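Local coordinates for HTH cro/C1-type domain-containing protein (Thermotoga maritima, PDB 2WUS), which is the membrane protein RodZ, which probably ties the bacterial actin MreB to the membrane through this helix-turn-helix domain and may also bind DNA, at residues S2-E7 against L73-E78; T11-R16 against R39-D44; L28-N33 against I58-E63. All coordinates share one frame; numbering follows the deposited sequence.

Interaction 1. Residues S2-E7 against L73-E78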
loop_
_atom_site.group_PDB
_atom_site.type_symbol
_atom_site.label_atom_id
_atom_site.label_comp_id
_atom_site.label_asym_id
_atom_site.label_seq_id
_atom_site.Cartn_x
_atom_site.Cartn_y
_atom_site.Cartn_z
ATOM N N SER C 2 20.564 -12.732 -17.297
ATOM C CA SER C 2 20.613 -13.162 -18.693
ATOM C C SER C 2 21.114 -14.600 -18.797
ATOM O O SER C 2 20.359 -15.507 -19.155
ATOM C CB SER C 2 21.487 -12.218 -19.526
ATOM O OG SER C 2 21.507 -12.606 -20.890
ATOM N N GLU C 3 22.388 -14.815 -18.494
ATOM C CA GLU C 3 22.880 -16.176 -18.365
ATOM C C GLU C 3 22.230 -16.762 -17.126
ATOM O O GLU C 3 21.786 -17.906 -17.126
ATOM C CB GLU C 3 24.407 -16.212 -18.275
ATOM C CG GLU C 3 25.107 -16.375 -19.635
ATOM C CD GLU C 3 24.402 -15.635 -20.777
ATOM O OE1 GLU C 3 24.145 -16.270 -21.828
ATOM O OE2 GLU C 3 24.102 -14.428 -20.628
ATOM N N LYS C 4 22.135 -15.948 -16.081
ATOM C CA LYS C 4 21.463 -16.352 -14.854
ATOM C C LYS C 4 19.954 -16.581 -15.024
ATOM O O LYS C 4 19.376 -17.413 -14.322
ATOM C CB LYS C 4 21.737 -15.343 -13.742
ATOM C CG LYS C 4 22.638 -15.893 -12.658
ATOM C CD LYS C 4 23.896 -15.065 -12.503
ATOM C CE LYS C 4 25.067 -15.931 -12.051
ATOM N NZ LYS C 4 24.725 -16.798 -10.886
ATOM N N TRP C 5 19.320 -15.840 -15.936
ATOM C CA TRP C 5 17.920 -16.089 -16.298
ATOM C C TRP C 5 17.799 -17.458 -16.984
ATOM O O TRP C 5 16.909 -18.254 -16.667
ATOM C CB TRP C 5 17.378 -15.009 -17.245
ATOM C CG TRP C 5 17.063 -13.674 -16.638
ATOM C CD1 TRP C 5 17.128 -13.328 -15.311
ATOM C CD2 TRP C 5 16.626 -12.488 -17.319
ATOM N NE1 TRP C 5 16.761 -12.012 -15.140
ATOM C CE2 TRP C 5 16.443 -11.478 -16.381
ATOM C CE3 TRP C 5 16.366 -12.200 -18.674
ATOM C CZ2 TRP C 5 16.013 -10.198 -16.706
ATOM C CZ3 TRP C 5 15.941 -10.921 -19.004
ATOM C CH2 TRP C 5 15.767 -9.941 -18.030
ATOM N N LYS C 6 18.696 -17.713 -17.936
ATOM C CA LYS C 6 18.701 -18.964 -18.677
ATOM C C LYS C 6 18.762 -20.135 -17.714
ATOM O O LYS C 6 18.006 -21.092 -17.840
ATOM C CB LYS C 6 19.884 -19.015 -19.641
ATOM C CG LYS C 6 19.675 -18.247 -20.932
ATOM C CD LYS C 6 20.757 -18.595 -21.953
ATOM C CE LYS C 6 20.648 -17.720 -23.186
ATOM N NZ LYS C 6 19.346 -17.916 -23.881
ATOM N N GLU C 7 19.666 -20.037 -16.748
ATOM C CA GLU C 7 19.815 -21.044 -15.709
ATOM C C GLU C 7 18.583 -21.065 -14.812
ATOM O O GLU C 7 18.276 -22.063 -14.158
ATOM C CB GLU C 7 21.068 -20.761 -14.884
ATOM C CG GLU C 7 20.812 -19.990 -13.615
ATOM C CD GLU C 7 22.093 -19.708 -12.840
ATOM O OE1 GLU C 7 22.982 -19.015 -13.396
ATOM O OE2 GLU C 7 22.208 -20.178 -11.679
ATOM N N LEU C 73 13.779 -16.097 -7.129
ATOM C CA LEU C 73 13.714 -14.644 -7.301
ATOM C C LEU C 73 15.115 -14.052 -7.261
ATOM O O LEU C 73 15.457 -13.182 -8.070
ATOM C CB LEU C 73 12.831 -13.989 -6.240
ATOM C CG LEU C 73 11.324 -14.099 -6.505
ATOM C CD1 LEU C 73 10.502 -13.562 -5.340
ATOM C CD2 LEU C 73 10.938 -13.391 -7.805
ATOM N N LYS C 74 15.924 -14.547 -6.325
ATOM C CA LYS C 74 17.326 -14.167 -6.221
ATOM C C LYS C 74 18.007 -14.278 -7.587
ATOM O O LYS C 74 18.649 -13.342 -8.047
ATOM C CB LYS C 74 18.039 -15.035 -5.180
ATOM C CG LYS C 74 19.273 -14.399 -4.555
ATOM C CD LYS C 74 20.523 -15.230 -4.821
ATOM C CE LYS C 74 21.786 -14.519 -4.319
ATOM N NZ LYS C 74 23.042 -15.316 -4.513
ATOM N N LEU C 75 17.861 -15.425 -8.240
ATOM C CA LEU C 75 18.384 -15.579 -9.589
ATOM C C LEU C 75 17.816 -14.510 -10.508
ATOM O O LEU C 75 18.567 -13.847 -11.225
ATOM C CB LEU C 75 18.038 -16.952 -10.155
ATOM C CG LEU C 75 19.005 -18.097 -9.915
ATOM C CD1 LEU C 75 18.459 -19.331 -10.604
ATOM C CD2 LEU C 75 20.359 -17.723 -10.471
ATOM N N TYR C 76 16.492 -14.347 -10.507
ATOM C CA TYR C 76 15.908 -13.382 -11.418
ATOM C C TYR C 76 16.617 -12.049 -11.225
ATOM O O TYR C 76 16.922 -11.363 -12.194
ATOM C CB TYR C 76 14.384 -13.230 -11.267
ATOM C CG TYR C 76 13.853 -12.045 -12.066
ATOM C CD1 TYR C 76 13.937 -12.030 -13.449
ATOM C CD2 TYR C 76 13.308 -10.929 -11.442
ATOM C CE1 TYR C 76 13.481 -10.952 -14.196
ATOM C CE2 TYR C 76 12.846 -9.844 -12.184
ATOM C CZ TYR C 76 12.937 -9.864 -13.564
ATOM O OH TYR C 76 12.494 -8.804 -14.329
ATOM N N GLU C 77 16.913 -11.709 -9.974
ATOM C CA GLU C 77 17.476 -10.389 -9.658
ATOM C C GLU C 77 18.964 -10.252 -9.997
ATOM O O GLU C 77 19.409 -9.189 -10.430
ATOM C CB GLU C 77 17.193 -9.988 -8.201
ATOM C CG GLU C 77 16.793 -8.513 -8.025
ATOM C CD GLU C 77 15.379 -8.206 -8.517
ATOM O OE1 GLU C 77 14.410 -8.574 -7.817
ATOM O OE2 GLU C 77 15.235 -7.588 -9.596
ATOM N N GLU C 78 19.727 -11.324 -9.806
ATOM C CA GLU C 78 21.090 -11.359 -10.314
ATOM C C GLU C 78 21.002 -11.115 -11.817
ATOM O O GLU C 78 21.819 -10.401 -12.398
ATOM C CB GLU C 78 21.743 -12.722 -10.069
ATOM C CG GLU C 78 21.799 -13.213 -8.622
ATOM C CD GLU C 78 22.479 -14.583 -8.495
ATOM O OE1 GLU C 78 22.159 -15.342 -7.550
ATOM O OE2 GLU C 78 23.335 -14.909 -9.348
#

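Interaction 2. Residues T11-R16 against R39-D44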
loop_
_atom_site.group_PDB
_atom_site.type_symbol
_atom_site.label_atom_id
_atom_site.label_comp_id
_atom_site.label_asym_id
_atom_site.label_seq_id
_atom_site.Cartn_x
_atom_site.Cartn_y
_atom_site.Cartn_z
ATOM N N THR C 11 16.248 -24.430 -14.626
ATOM C CA THR C 11 15.909 -25.169 -13.421
ATOM C C THR C 11 14.428 -25.496 -13.423
ATOM O O THR C 11 14.024 -26.596 -13.030
ATOM C CB THR C 11 16.280 -24.403 -12.136
ATOM O OG1 THR C 11 17.639 -23.966 -12.218
ATOM C CG2 THR C 11 16.125 -25.298 -10.909
ATOM N N PHE C 12 13.628 -24.529 -13.868
ATOM C CA PHE C 12 12.182 -24.700 -13.991
ATOM C C PHE C 12 11.853 -25.848 -14.927
ATOM O O PHE C 12 11.123 -26.769 -14.549
ATOM C CB PHE C 12 11.516 -23.431 -14.531
ATOM C CG PHE C 12 11.247 -22.386 -13.489
ATOM C CD1 PHE C 12 10.486 -22.682 -12.371
ATOM C CD2 PHE C 12 11.735 -21.094 -13.642
ATOM C CE1 PHE C 12 10.231 -21.722 -11.419
ATOM C CE2 PHE C 12 11.484 -20.134 -12.695
ATOM C CZ PHE C 12 10.730 -20.447 -11.579
ATOM N N ARG C 13 12.378 -25.777 -16.154
ATOM C CA ARG C 13 12.122 -26.817 -17.142
ATOM C C ARG C 13 12.468 -28.150 -16.525
ATOM O O ARG C 13 11.638 -29.057 -16.489
ATOM C CB ARG C 13 12.934 -26.597 -18.423
ATOM C CG ARG C 13 12.955 -27.793 -19.390
ATOM C CD ARG C 13 13.348 -27.385 -20.826
ATOM N NE ARG C 13 12.176 -27.065 -21.655
ATOM C CZ ARG C 13 12.198 -26.365 -22.793
ATOM N NH1 ARG C 13 11.064 -26.145 -23.453
ATOM N NH2 ARG C 13 13.337 -25.875 -23.275
ATOM N N LYS C 14 13.688 -28.243 -16.000
ATOM C CA LYS C 14 14.208 -29.494 -15.457
ATOM C C LYS C 14 13.353 -30.046 -14.324
ATOM O O LYS C 14 13.171 -31.263 -14.206
ATOM C CB LYS C 14 15.659 -29.325 -14.992
ATOM C CG LYS C 14 16.216 -30.530 -14.250
ATOM C CD LYS C 14 17.660 -30.302 -13.826
ATOM C CE LYS C 14 18.175 -31.436 -12.947
ATOM N NZ LYS C 14 19.550 -31.153 -12.434
ATOM N N LYS C 15 12.826 -29.149 -13.497
ATOM C CA LYS C 15 12.065 -29.563 -12.327
ATOM C C LYS C 15 10.637 -29.940 -12.693
ATOM O O LYS C 15 9.997 -30.742 -12.010
ATOM C CB LYS C 15 12.057 -28.452 -11.284
ATOM C CG LYS C 15 12.147 -28.950 -9.865
ATOM C CD LYS C 15 10.882 -29.621 -9.417
ATOM C CE LYS C 15 11.207 -30.758 -8.459
ATOM N NZ LYS C 15 12.281 -30.400 -7.486
ATOM N N ARG C 16 10.130 -29.354 -13.770
ATOM C CA ARG C 16 8.779 -29.664 -14.198
ATOM C C ARG C 16 8.761 -31.058 -14.809
ATOM O O ARG C 16 7.865 -31.860 -14.544
ATOM C CB ARG C 16 8.282 -28.629 -15.202
ATOM C CG ARG C 16 6.867 -28.887 -15.676
ATOM C CD ARG C 16 6.401 -27.779 -16.583
ATOM N NE ARG C 16 7.411 -27.458 -17.576
ATOM C CZ ARG C 16 7.614 -28.170 -18.679
ATOM N NH1 ARG C 16 8.557 -27.807 -19.539
ATOM N NH2 ARG C 16 6.872 -29.248 -18.917
ATOM N N ARG C 39 8.643 -19.172 -22.575
ATOM C CA ARG C 39 9.608 -18.083 -22.504
ATOM C C ARG C 39 10.432 -18.132 -21.213
ATOM O O ARG C 39 11.658 -18.100 -21.249
ATOM C CB ARG C 39 8.894 -16.731 -22.667
ATOM C CG ARG C 39 7.958 -16.673 -23.887
ATOM C CD ARG C 39 7.669 -15.246 -24.312
ATOM N NE ARG C 39 8.809 -14.384 -24.006
ATOM C CZ ARG C 39 8.834 -13.066 -24.191
ATOM N NH1 ARG C 39 9.921 -12.382 -23.858
ATOM N NH2 ARG C 39 7.778 -12.434 -24.695
ATOM N N ILE C 40 9.763 -18.228 -20.074
ATOM C CA ILE C 40 10.461 -18.272 -18.789
ATOM C C ILE C 40 11.517 -19.368 -18.748
ATOM O O ILE C 40 12.594 -19.185 -18.163
ATOM C CB ILE C 40 9.477 -18.467 -17.629
ATOM C CG1 ILE C 40 8.789 -17.138 -17.312
ATOM C CG2 ILE C 40 10.189 -19.002 -16.411
ATOM C CD1 ILE C 40 7.640 -17.282 -16.370
ATOM N N GLU C 41 11.206 -20.501 -19.379
ATOM C CA GLU C 41 12.069 -21.666 -19.319
ATOM C C GLU C 41 13.289 -21.497 -20.227
ATOM O O GLU C 41 14.415 -21.877 -19.870
ATOM C CB GLU C 41 11.287 -22.940 -19.643
ATOM C CG GLU C 41 10.276 -23.354 -18.574
ATOM C CD GLU C 41 9.771 -24.801 -18.740
ATOM O OE1 GLU C 41 9.408 -25.432 -17.719
ATOM O OE2 GLU C 41 9.734 -25.312 -19.882
ATOM N N GLU C 42 13.079 -20.903 -21.394
ATOM C CA GLU C 42 14.205 -20.628 -22.279
ATOM C C GLU C 42 14.953 -19.354 -21.863
ATOM O O GLU C 42 15.910 -18.920 -22.517
ATOM C CB GLU C 42 13.755 -20.597 -23.738
ATOM C CG GLU C 42 12.327 -20.192 -23.926
ATOM C CD GLU C 42 11.773 -20.689 -25.238
ATOM O OE1 GLU C 42 11.092 -19.903 -25.943
ATOM O OE2 GLU C 42 12.032 -21.873 -25.560
ATOM N N GLY C 43 14.500 -18.781 -20.751
ATOM C CA GLY C 43 15.180 -17.680 -20.093
ATOM C C GLY C 43 14.934 -16.319 -20.711
ATOM O O GLY C 43 15.747 -15.413 -20.548
ATOM N N ASP C 44 13.814 -16.161 -21.406
ATOM C CA ASP C 44 13.571 -14.945 -22.185
ATOM C C ASP C 44 12.503 -14.039 -21.555
ATOM O O ASP C 44 11.308 -14.131 -21.866
ATOM C CB ASP C 44 13.208 -15.301 -23.633
ATOM C CG ASP C 44 12.731 -14.103 -24.424
ATOM O OD1 ASP C 44 11.756 -14.247 -25.194
ATOM O OD2 ASP C 44 13.321 -13.012 -24.262
#

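Interaction 3. Residues L28-N33 against I58-E63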
loop_
_atom_site.group_PDB
_atom_site.type_symbol
_atom_site.label_atom_id
_atom_site.label_comp_id
_atom_site.label_asym_id
_atom_site.label_seq_id
_atom_site.Cartn_x
_atom_site.Cartn_y
_atom_site.Cartn_z
ATOM N N LEU C 28 -2.609 -24.619 -16.103
ATOM C CA LEU C 28 -3.956 -24.756 -15.539
ATOM C C LEU C 28 -3.993 -24.648 -14.014
ATOM O O LEU C 28 -5.027 -24.319 -13.441
ATOM C CB LEU C 28 -4.593 -26.070 -15.983
ATOM C CG LEU C 28 -5.075 -26.082 -17.432
ATOM C CD1 LEU C 28 -5.369 -27.504 -17.861
ATOM C CD2 LEU C 28 -6.292 -25.182 -17.583
ATOM N N PHE C 29 -2.848 -24.905 -13.383
ATOM C CA PHE C 29 -2.691 -24.951 -11.935
ATOM C C PHE C 29 -2.202 -23.623 -11.400
ATOM O O PHE C 29 -2.523 -23.248 -10.275
ATOM C CB PHE C 29 -1.671 -26.020 -11.568
ATOM C CG PHE C 29 -2.215 -27.419 -11.599
ATOM C CD1 PHE C 29 -3.237 -27.802 -10.740
ATOM C CD2 PHE C 29 -1.691 -28.362 -12.473
ATOM C CE1 PHE C 29 -3.733 -29.096 -10.761
ATOM C CE2 PHE C 29 -2.183 -29.655 -12.499
ATOM C CZ PHE C 29 -3.207 -30.018 -11.640
ATOM N N THR C 30 -1.388 -22.937 -12.193
ATOM C CA THR C 30 -1.043 -21.535 -11.980
ATOM C C THR C 30 -1.572 -20.859 -13.190
ATOM O O THR C 30 -1.065 -21.117 -14.276
ATOM C CB THR C 30 0.456 -21.295 -12.121
ATOM O OG1 THR C 30 1.024 -22.276 -13.000
ATOM C CG2 THR C 30 1.165 -21.279 -10.739
ATOM N N ASN C 31 -2.557 -19.991 -13.039
ATOM C CA ASN C 31 -3.272 -19.465 -14.203
ATOM C C ASN C 31 -2.411 -18.777 -15.264
ATOM O O ASN C 31 -2.868 -17.909 -16.008
ATOM C CB ASN C 31 -4.371 -18.535 -13.728
ATOM C CG ASN C 31 -5.531 -19.283 -13.164
ATOM O OD1 ASN C 31 -5.668 -19.437 -11.950
ATOM N ND2 ASN C 31 -6.356 -19.813 -14.051
ATOM N N ILE C 32 -1.157 -19.183 -15.335
ATOM C CA ILE C 32 -0.231 -18.671 -16.319
ATOM C C ILE C 32 -0.632 -19.103 -17.724
ATOM O O ILE C 32 -1.738 -19.598 -17.933
ATOM C CB ILE C 32 1.193 -19.087 -15.957
ATOM C CG1 ILE C 32 1.374 -18.949 -14.435
ATOM C CG2 ILE C 32 2.210 -18.263 -16.724
ATOM C CD1 ILE C 32 2.555 -18.080 -13.996
ATOM N N ASN C 33 0.238 -18.878 -18.688
ATOM C CA ASN C 33 -0.081 -19.208 -20.061
ATOM C C ASN C 33 1.090 -19.985 -20.632
ATOM O O ASN C 33 2.211 -19.506 -20.602
ATOM C CB ASN C 33 -0.424 -17.934 -20.859
ATOM C CG ASN C 33 -0.805 -18.216 -22.323
ATOM O OD1 ASN C 33 0.065 -18.478 -23.165
ATOM N ND2 ASN C 33 -2.106 -18.121 -22.633
ATOM N N ILE C 58 7.214 -16.086 -11.482
ATOM C CA ILE C 58 8.346 -16.790 -10.905
ATOM C C ILE C 58 8.023 -17.354 -9.528
ATOM O O ILE C 58 8.319 -18.520 -9.240
ATOM C CB ILE C 58 9.582 -15.877 -10.825
ATOM C CG1 ILE C 58 9.950 -15.423 -12.237
ATOM C CG2 ILE C 58 10.737 -16.600 -10.161
ATOM C CD1 ILE C 58 11.143 -14.553 -12.310
ATOM N N LYS C 59 7.418 -16.529 -8.679
ATOM C CA LYS C 59 7.029 -16.985 -7.355
ATOM C C LYS C 59 6.123 -18.194 -7.559
ATOM O O LYS C 59 6.441 -19.301 -7.124
ATOM C CB LYS C 59 6.322 -15.864 -6.579
ATOM C CG LYS C 59 6.023 -16.169 -5.096
ATOM C CD LYS C 59 5.075 -15.123 -4.461
ATOM C CE LYS C 59 4.515 -15.575 -3.098
ATOM N NZ LYS C 59 3.240 -14.872 -2.716
ATOM N N ARG C 60 5.037 -17.976 -8.296
ATOM C CA ARG C 60 3.984 -18.967 -8.515
ATOM C C ARG C 60 4.418 -20.294 -9.105
ATOM O O ARG C 60 3.994 -21.348 -8.645
ATOM C CB ARG C 60 2.918 -18.363 -9.398
ATOM C CG ARG C 60 2.164 -17.295 -8.698
ATOM C CD ARG C 60 0.788 -17.186 -9.259
ATOM N NE ARG C 60 0.699 -15.973 -10.042
ATOM C CZ ARG C 60 0.012 -15.869 -11.166
ATOM N NH1 ARG C 60 -0.011 -14.716 -11.808
ATOM N NH2 ARG C 60 -0.646 -16.920 -11.644
ATOM N N TYR C 61 5.223 -20.227 -10.156
ATOM C CA TYR C 61 5.826 -21.404 -10.755
ATOM C C TYR C 61 6.602 -22.146 -9.694
ATOM O O TYR C 61 6.362 -23.317 -9.449
ATOM C CB TYR C 61 6.795 -20.987 -11.852
ATOM C CG TYR C 61 6.858 -21.932 -13.026
ATOM C CD1 TYR C 61 6.013 -23.030 -13.111
ATOM C CD2 TYR C 61 7.757 -21.712 -14.063
ATOM C CE1 TYR C 61 6.071 -23.881 -14.195
ATOM C CE2 TYR C 61 7.819 -22.547 -15.145
ATOM C CZ TYR C 61 6.976 -23.631 -15.211
ATOM O OH TYR C 61 7.050 -24.470 -16.302
ATOM N N SER C 62 7.535 -21.450 -9.059
ATOM C CA SER C 62 8.377 -22.054 -8.031
ATOM C C SER C 62 7.592 -22.732 -6.918
ATOM O O SER C 62 8.019 -23.752 -6.405
ATOM C CB SER C 62 9.293 -21.001 -7.425
ATOM O OG SER C 62 10.033 -20.361 -8.441
ATOM N N GLU C 63 6.466 -22.147 -6.528
ATOM C CA GLU C 63 5.634 -22.702 -5.471
ATOM C C GLU C 63 4.911 -23.943 -5.966
ATOM O O GLU C 63 4.670 -24.873 -5.200
ATOM C CB GLU C 63 4.600 -21.675 -5.010
ATOM C CG GLU C 63 5.146 -20.536 -4.140
ATOM C CD GLU C 63 4.033 -19.642 -3.585
ATOM O OE1 GLU C 63 4.333 -18.521 -3.114
ATOM O OE2 GLU C 63 2.854 -20.062 -3.626
#

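Interaction 1. Residues S2-E7 against L73-E78
The indole of Trp-5 faces Tyr-76 with its pyrrole edge, where the backbone carbonyl of Tyr-76 lies close to the ring plane. NE1 of Trp-5 donates to O of Tyr-76 over 3.0 Å, with an N-H...O angle of 154° and on a lone pair in the carbonyl plane. One face of the indole carries the backbone N of Ser-2, offset toward the rim. Trp-5 has CG anti to its carbonyl carbon, beside the backbone N, which brings the indole alongside the phenol of Tyr-76, both pointing the same way; the planes are only 13° apart but slid so far that the rings barely overlap, and Trp-5 CZ2 comes to 3.6 Å from Tyr-76 CE1. Leu-45 packs against both rings.

A second, charged layer lies beside the aromatic pair. The bent chain of Lys-4 passes Leu-75, CG standing 3.7 Å from Leu-75 CD2, and brings NZ to 2.8 Å from OE2 of Glu-78, nearly in line with the C-O bond. Glu-78 also takes a weak bond from Lys-74 through OE1, and Glu-7, whose carboxylate lies across the methyls of Leu-75, adds a long salt bridge to Lys-4. Shortening Lys-4 to an alanine would take away NZ and the chain beside Leu-75, and is likely to leave Glu-78 without its mate on the facing helix.

Over the segments 3-7 and 73-78 the axes of helices 3-17 and 69-84 approach to 8.1 Å at 154°, an antiparallel helix pair that brings the first and last helices of this five-helix domain together.

Interaction 2. Residues T11-R16 against R39-D44
Glu-41 reaches across to segment 11-16 of helix 3-17 with a chain extended beyond CG, and each of its atoms in turn meets the facing backbone or an arginine. Its CB stands 4.2 Å from CB of Arg-13, and CG passes the backbone N of Arg-13 at 4.0 Å. With CG anti to the carbonyl carbon (chi1 -70°), the carboxylate is carried over the CA of Arg-13 and on to Arg-16. There the grip is side-on: Arg-16 NE donates to Glu-41 OE1 at 2.8 Å, and Arg-16 NH1 to Glu-41 OE2, also at 2.8 Å, both on the syn side of the carboxylate. The guanidinium and carboxylate planes are nearly coplanar, 29° apart, and the two bonds fix the rotation of both groups in a buried setting. Arg-13 adds charge without a hydrogen bond, since Glu-41 OE2, 3.5 Å from Arg-13 NE, lies well out of that guanidinium's plane. The two positive groups would be expected to hold Glu-41 ionised.

On the apolar side of the pair, CG2 of Ile-40 meets the Phe-12 ring at CD2, 3.8 Å away. Just beyond, a Schellman motif with Gly-43 at its C-prime position ends helix 34-42.

Tyr-61 of helix 51-64 adds its hydroxyl to Glu-41 OE1 and stacks on Phe-12. Arg-16 NH2 bonds Ile-21 O, and Leu-23 of helix 23-29 packs on both Arg-16 and Glu-41, so the ion pair sits where four helices converge.

Interaction 3. Residues L28-N33 against I58-E63
Thr-30 and Arg-60 cross obliquely where the turn of the helix-turn-helix motif, between helices 23-29 and 34-42, lies against helix 51-64. The methyl of Thr-30 does the touching: CG2 lies 3.5 Å from the backbone O of Arg-60 and 3.7 Å from its CB. The hydroxyl serves its own chain instead, OG1 bonding Ala-26 O one helical turn back, which probably helps to keep the methyl turned to helix 51-64.

Beyond CB, the chain of Arg-60 bends at chi3 (-108°) and lays its guanidinium beside the turn. Ile-32 covers one face of that flat group near its rim, with CD1 4.1 Å above the plane, and Ile-32 CG1 is 4.0 Å from NH2 of Arg-60. Ile-32 in turn packs on Leu-37 of helix 34-42, as does Tyr-61. The turn rests on helix 51-64 by packing alone, since no hydrogen bond joins the two segments.

The strongest polar partner of Arg-60 lies elsewhere: NH1 bonds a backbone group of the chain of another protein. Asn-31 and Asn-33 of the turn also pack on that chain, placing this surface at the protein-protein interface. At the guanidinium edge, in its plane, the backbone N of Asn-31 stands 3.9 Å from NH2 of Arg-60.

In the fold
Helix 3-17 opens the chain and takes part in two contacts. Near its start, interaction 1 joins it to helix 69-84 and closes the outermost loop, inside which both other contacts are nested. Further along the same helix, interaction 2 closes a shorter loop on the end of helix 34-42. Interaction 3 begins within that loop, at the turn after helix 23-29, and ends beyond it on helix 51-64, so interactions 2 and 3 cross. Ile-58 joins interactions 1 and 3 by packing on Leu-73 and Tyr-76, and Gly-43 meets Trp-5 between interactions 1 and 2. Together the contacts draw all five helices into one compact domain.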